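Local coordinates for protein Pvc2 (Photorhabdus asymbiotica subsp. asymbiotica, PDB 6J0B) that probably forms the contractile sheath around the inner tube of an extracellular, phage-tail-like injection system, seen here in its extended state, at residues A[64-75]-A[165-175]. Sequence-based numbering, arbitrary orientation.
Sequences NEDKLDVSVRAY and WANIDIPPSAV
The guanidinium of Arg73 lies flat over one face of the Trp165 indole, a clear case of an aromatic ring serving as a platform for a cation. The guanidinium is almost parallel to the ring, 6° from it, with Arg73 CZ 4.0 Å from the centroid of the five-membered ring of Trp165, so the pair is both a stack and a cation-pi contact. Because the arginine chain runs extended, with CG anti to the backbone N (chi1 177°), its CD passes over the six-membered ring in a CH-pi contact. Phe62 gives the same arginine a second cation-pi partner. At its edge the indole meets the helix, with Trp165 CH2 3.5 Å from Val70 O. The loop carrying Trp165, part of the subtilisin-like domain of the sheath protein, leaves strand 161-163, leads into helix 172-186 and lays an apolar strip along helix 67-77. Val70 points into that strip: its CG1 meets Ala166 CB at 3.7 Å, while its CG2 is divided between Ile170 CG1 and Ile168 CD1. Ile168 reaches on to the turn that leads into the helix, where its CD1 comes within 3.4 Å of Glu65 O. One turn beyond Val70, Ala74 CB packs on Val175 CG1 at 3.8 Å.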
loop_
_atom_site.group_PDB
_atom_site.type_symbol
_atom_site.label_atom_id
_atom_site.label_comp_id
_atom_site.label_asym_id
_atom_site.label_seq_id
_atom_site.Cartn_x
_atom_site.Cartn_y
_atom_site.Cartn_z
ATOM N N ASN A 64 15.153 11.561 -68.108
ATOM C CA ASN A 64 14.107 10.546 -68.168
ATOM C C ASN A 64 14.284 9.620 -69.364
ATOM O O ASN A 64 13.851 8.464 -69.320
ATOM C CB ASN A 64 12.733 11.212 -68.226
ATOM C CG ASN A 64 12.362 11.903 -66.932
ATOM O OD1 ASN A 64 13.217 12.163 -66.089
ATOM N ND2 ASN A 64 11.080 12.204 -66.770
ATOM N N GLU A 65 14.924 10.099 -70.430
ATOM C CA GLU A 65 15.008 9.332 -71.666
ATOM C C GLU A 65 16.139 8.311 -71.648
ATOM O O GLU A 65 16.119 7.365 -72.442
ATOM C CB GLU A 65 15.190 10.276 -72.851
ATOM C CG GLU A 65 14.199 11.423 -72.891
ATOM C CD GLU A 65 14.730 12.612 -73.667
ATOM O OE1 GLU A 65 15.963 12.700 -73.849
ATOM O OE2 GLU A 65 13.917 13.457 -74.096
ATOM N N ASP A 66 17.131 8.490 -70.778
ATOM C CA ASP A 66 18.273 7.585 -70.753
ATOM C C ASP A 66 17.892 6.246 -70.145
ATOM O O ASP A 66 17.222 6.185 -69.110
ATOM C CB ASP A 66 19.425 8.193 -69.959
ATOM C CG ASP A 66 20.221 9.197 -70.756
ATOM O OD1 ASP A 66 19.959 9.346 -71.967
ATOM O OD2 ASP A 66 21.111 9.844 -70.166
ATOM N N LYS A 67 18.332 5.168 -70.793
ATOM C CA LYS A 67 18.163 3.842 -70.213
ATOM C C LYS A 67 19.084 3.643 -69.019
ATOM O O LYS A 67 18.731 2.928 -68.077
ATOM C CB LYS A 67 18.409 2.777 -71.280
ATOM C CG LYS A 67 18.029 1.372 -70.869
ATOM C CD LYS A 67 18.318 0.381 -71.977
ATOM C CE LYS A 67 17.141 0.222 -72.922
ATOM N NZ LYS A 67 17.355 -0.912 -73.863
ATOM N N LEU A 68 20.252 4.288 -69.024
ATOM C CA LEU A 68 21.188 4.135 -67.916
ATOM C C LEU A 68 20.732 4.913 -66.687
ATOM O O LEU A 68 20.895 4.440 -65.558
ATOM C CB LEU A 68 22.585 4.581 -68.350
ATOM C CG LEU A 68 23.682 4.593 -67.281
ATOM C CD1 LEU A 68 23.912 3.202 -66.720
ATOM C CD2 LEU A 68 24.973 5.176 -67.826
ATOM N N ASP A 69 20.147 6.099 -66.891
ATOM C CA ASP A 69 19.751 6.966 -65.781
ATOM C C ASP A 69 18.645 6.344 -64.943
ATOM O O ASP A 69 18.738 6.288 -63.712
ATOM C CB ASP A 69 19.281 8.313 -66.318
ATOM C CG ASP A 69 20.341 9.371 -66.251
ATOM O OD1 ASP A 69 19.982 10.530 -65.962
ATOM O OD2 ASP A 69 21.524 9.050 -66.480
ATOM N N VAL A 70 17.577 5.885 -65.598
ATOM C CA VAL A 70 16.437 5.336 -64.880
ATOM C C VAL A 70 16.759 3.980 -64.273
ATOM O O VAL A 70 16.102 3.561 -63.315
ATOM C CB VAL A 70 15.219 5.268 -65.819
ATOM C CG1 VAL A 70 14.928 6.645 -66.379
ATOM C CG2 VAL A 70 15.453 4.288 -66.956
ATOM N N SER A 71 17.779 3.296 -64.786
ATOM C CA SER A 71 18.186 2.014 -64.234
ATOM C C SER A 71 19.052 2.182 -62.996
ATOM O O SER A 71 18.989 1.355 -62.082
ATOM C CB SER A 71 18.930 1.217 -65.300
ATOM O OG SER A 71 20.105 1.888 -65.704
ATOM N N VAL A 72 19.857 3.242 -62.946
ATOM C CA VAL A 72 20.716 3.486 -61.792
ATOM C C VAL A 72 19.908 4.055 -60.629
ATOM O O VAL A 72 20.137 3.696 -59.467
ATOM C CB VAL A 72 21.887 4.398 -62.215
ATOM C CG1 VAL A 72 22.626 4.970 -61.030
ATOM C CG2 VAL A 72 22.862 3.617 -63.071
ATOM N N ARG A 73 18.919 4.909 -60.919
ATOM C CA ARG A 73 18.074 5.460 -59.862
ATOM C C ARG A 73 17.190 4.387 -59.241
ATOM O O ARG A 73 16.979 4.375 -58.023
ATOM C CB ARG A 73 17.224 6.606 -60.409
ATOM C CG ARG A 73 16.263 7.202 -59.393
ATOM C CD ARG A 73 15.561 8.433 -59.912
ATOM N NE ARG A 73 14.330 8.684 -59.174
ATOM C CZ ARG A 73 13.560 9.751 -59.348
ATOM N NH1 ARG A 73 13.897 10.677 -60.232
ATOM N NH2 ARG A 73 12.452 9.893 -58.636
ATOM N N ALA A 74 16.690 3.458 -60.058
ATOM C CA ALA A 74 15.928 2.335 -59.525
ATOM C C ALA A 74 16.812 1.375 -58.744
ATOM O O ALA A 74 16.324 0.664 -57.861
ATOM C CB ALA A 74 15.221 1.599 -60.661
ATOM N N TYR A 75 18.109 1.345 -59.051
ATOM C CA TYR A 75 19.034 0.492 -58.317
ATOM C C TYR A 75 19.313 1.042 -56.925
ATOM O O TYR A 75 19.351 0.285 -55.951
ATOM C CB TYR A 75 20.331 0.341 -59.107
ATOM C CG TYR A 75 21.485 -0.193 -58.301
ATOM C CD1 TYR A 75 21.509 -1.513 -57.884
ATOM C CD2 TYR A 75 22.559 0.618 -57.971
ATOM C CE1 TYR A 75 22.562 -2.004 -57.151
ATOM C CE2 TYR A 75 23.614 0.134 -57.238
ATOM C CZ TYR A 75 23.611 -1.175 -56.835
ATOM O OH TYR A 75 24.658 -1.661 -56.099
ATOM N N TRP A 165 8.213 8.524 -62.587
ATOM C CA TRP A 165 9.295 9.465 -62.848
ATOM C C TRP A 165 10.027 9.134 -64.142
ATOM O O TRP A 165 10.491 10.039 -64.842
ATOM C CB TRP A 165 10.272 9.494 -61.673
ATOM C CG TRP A 165 10.593 8.156 -61.075
ATOM C CD1 TRP A 165 9.941 7.541 -60.050
ATOM C CD2 TRP A 165 11.664 7.282 -61.448
ATOM N NE1 TRP A 165 10.528 6.335 -59.767
ATOM C CE2 TRP A 165 11.591 6.154 -60.611
ATOM C CE3 TRP A 165 12.676 7.343 -62.409
ATOM C CZ2 TRP A 165 12.487 5.095 -60.709
ATOM C CZ3 TRP A 165 13.563 6.292 -62.504
ATOM C CH2 TRP A 165 13.465 5.186 -61.657
ATOM N N ALA A 166 10.133 7.854 -64.479
ATOM C CA ALA A 166 10.820 7.442 -65.693
ATOM C C ALA A 166 9.881 7.541 -66.885
ATOM O O ALA A 166 8.742 7.072 -66.830
ATOM C CB ALA A 166 11.342 6.014 -65.555
ATOM N N ASN A 167 10.363 8.152 -67.964
ATOM C CA ASN A 167 9.569 8.238 -69.184
ATOM C C ASN A 167 9.536 6.898 -69.904
ATOM O O ASN A 167 8.467 6.420 -70.302
ATOM C CB ASN A 167 10.138 9.326 -70.093
ATOM C CG ASN A 167 9.193 9.710 -71.206
ATOM O OD1 ASN A 167 7.974 9.657 -71.047
ATOM N ND2 ASN A 167 9.750 10.101 -72.344
ATOM N N ILE A 168 10.702 6.285 -70.080
ATOM C CA ILE A 168 10.837 4.975 -70.705
ATOM C C ILE A 168 10.690 3.879 -69.660
ATOM O O ILE A 168 10.682 4.148 -68.453
ATOM C CB ILE A 168 12.185 4.852 -71.425
ATOM C CG1 ILE A 168 13.314 5.040 -70.419
ATOM C CG2 ILE A 168 12.288 5.877 -72.535
ATOM C CD1 ILE A 168 14.643 4.667 -70.959
ATOM N N ASP A 169 10.562 2.639 -70.119
ATOM C CA ASP A 169 10.474 1.497 -69.222
ATOM C C ASP A 169 11.851 1.107 -68.708
ATOM O O ASP A 169 12.843 1.143 -69.440
ATOM C CB ASP A 169 9.830 0.316 -69.937
ATOM C CG ASP A 169 8.566 0.706 -70.657
ATOM O OD1 ASP A 169 7.766 1.476 -70.086
ATOM O OD2 ASP A 169 8.383 0.261 -71.805
ATOM N N ILE A 170 11.898 0.720 -67.440
ATOM C CA ILE A 170 13.138 0.403 -66.741
ATOM C C ILE A 170 13.474 -1.065 -66.973
ATOM O O ILE A 170 12.574 -1.916 -66.907
ATOM C CB ILE A 170 12.996 0.736 -65.249
ATOM C CG1 ILE A 170 12.757 2.233 -65.098
ATOM C CG2 ILE A 170 14.209 0.297 -64.453
ATOM C CD1 ILE A 170 12.144 2.621 -63.808
ATOM N N PRO A 171 14.721 -1.405 -67.292
ATOM C CA PRO A 171 15.117 -2.811 -67.359
ATOM C C PRO A 171 15.044 -3.458 -65.988
ATOM O O PRO A 171 15.498 -2.874 -64.993
ATOM C CB PRO A 171 16.562 -2.749 -67.873
ATOM C CG PRO A 171 17.019 -1.375 -67.565
ATOM C CD PRO A 171 15.813 -0.510 -67.707
ATOM N N PRO A 172 14.469 -4.659 -65.894
ATOM C CA PRO A 172 14.215 -5.254 -64.576
ATOM C C PRO A 172 15.451 -5.796 -63.886
ATOM O O PRO A 172 15.390 -6.053 -62.679
ATOM C CB PRO A 172 13.228 -6.378 -64.891
ATOM C CG PRO A 172 13.536 -6.744 -66.284
ATOM C CD PRO A 172 13.956 -5.500 -66.986
ATOM N N SER A 173 16.562 -5.978 -64.595
ATOM C CA SER A 173 17.777 -6.472 -63.962
ATOM C C SER A 173 18.447 -5.432 -63.087
ATOM O O SER A 173 19.180 -5.796 -62.164
ATOM C CB SER A 173 18.776 -6.938 -65.012
ATOM O OG SER A 173 19.034 -5.911 -65.950
ATOM N N ALA A 174 18.225 -4.150 -63.362
ATOM C CA ALA A 174 18.867 -3.115 -62.568
ATOM C C ALA A 174 18.194 -2.948 -61.218
ATOM O O ALA A 174 18.849 -2.560 -60.246
ATOM C CB ALA A 174 18.857 -1.799 -63.323
ATOM N N VAL A 175 16.894 -3.227 -61.133
ATOM C CA VAL A 175 16.243 -3.205 -59.834
ATOM C C VAL A 175 16.545 -4.472 -59.048
ATOM O O VAL A 175 16.420 -4.469 -57.821
ATOM C CB VAL A 175 14.725 -2.983 -59.979
ATOM C CG1 VAL A 175 14.435 -2.048 -61.134
ATOM C CG2 VAL A 175 13.969 -4.287 -60.139
#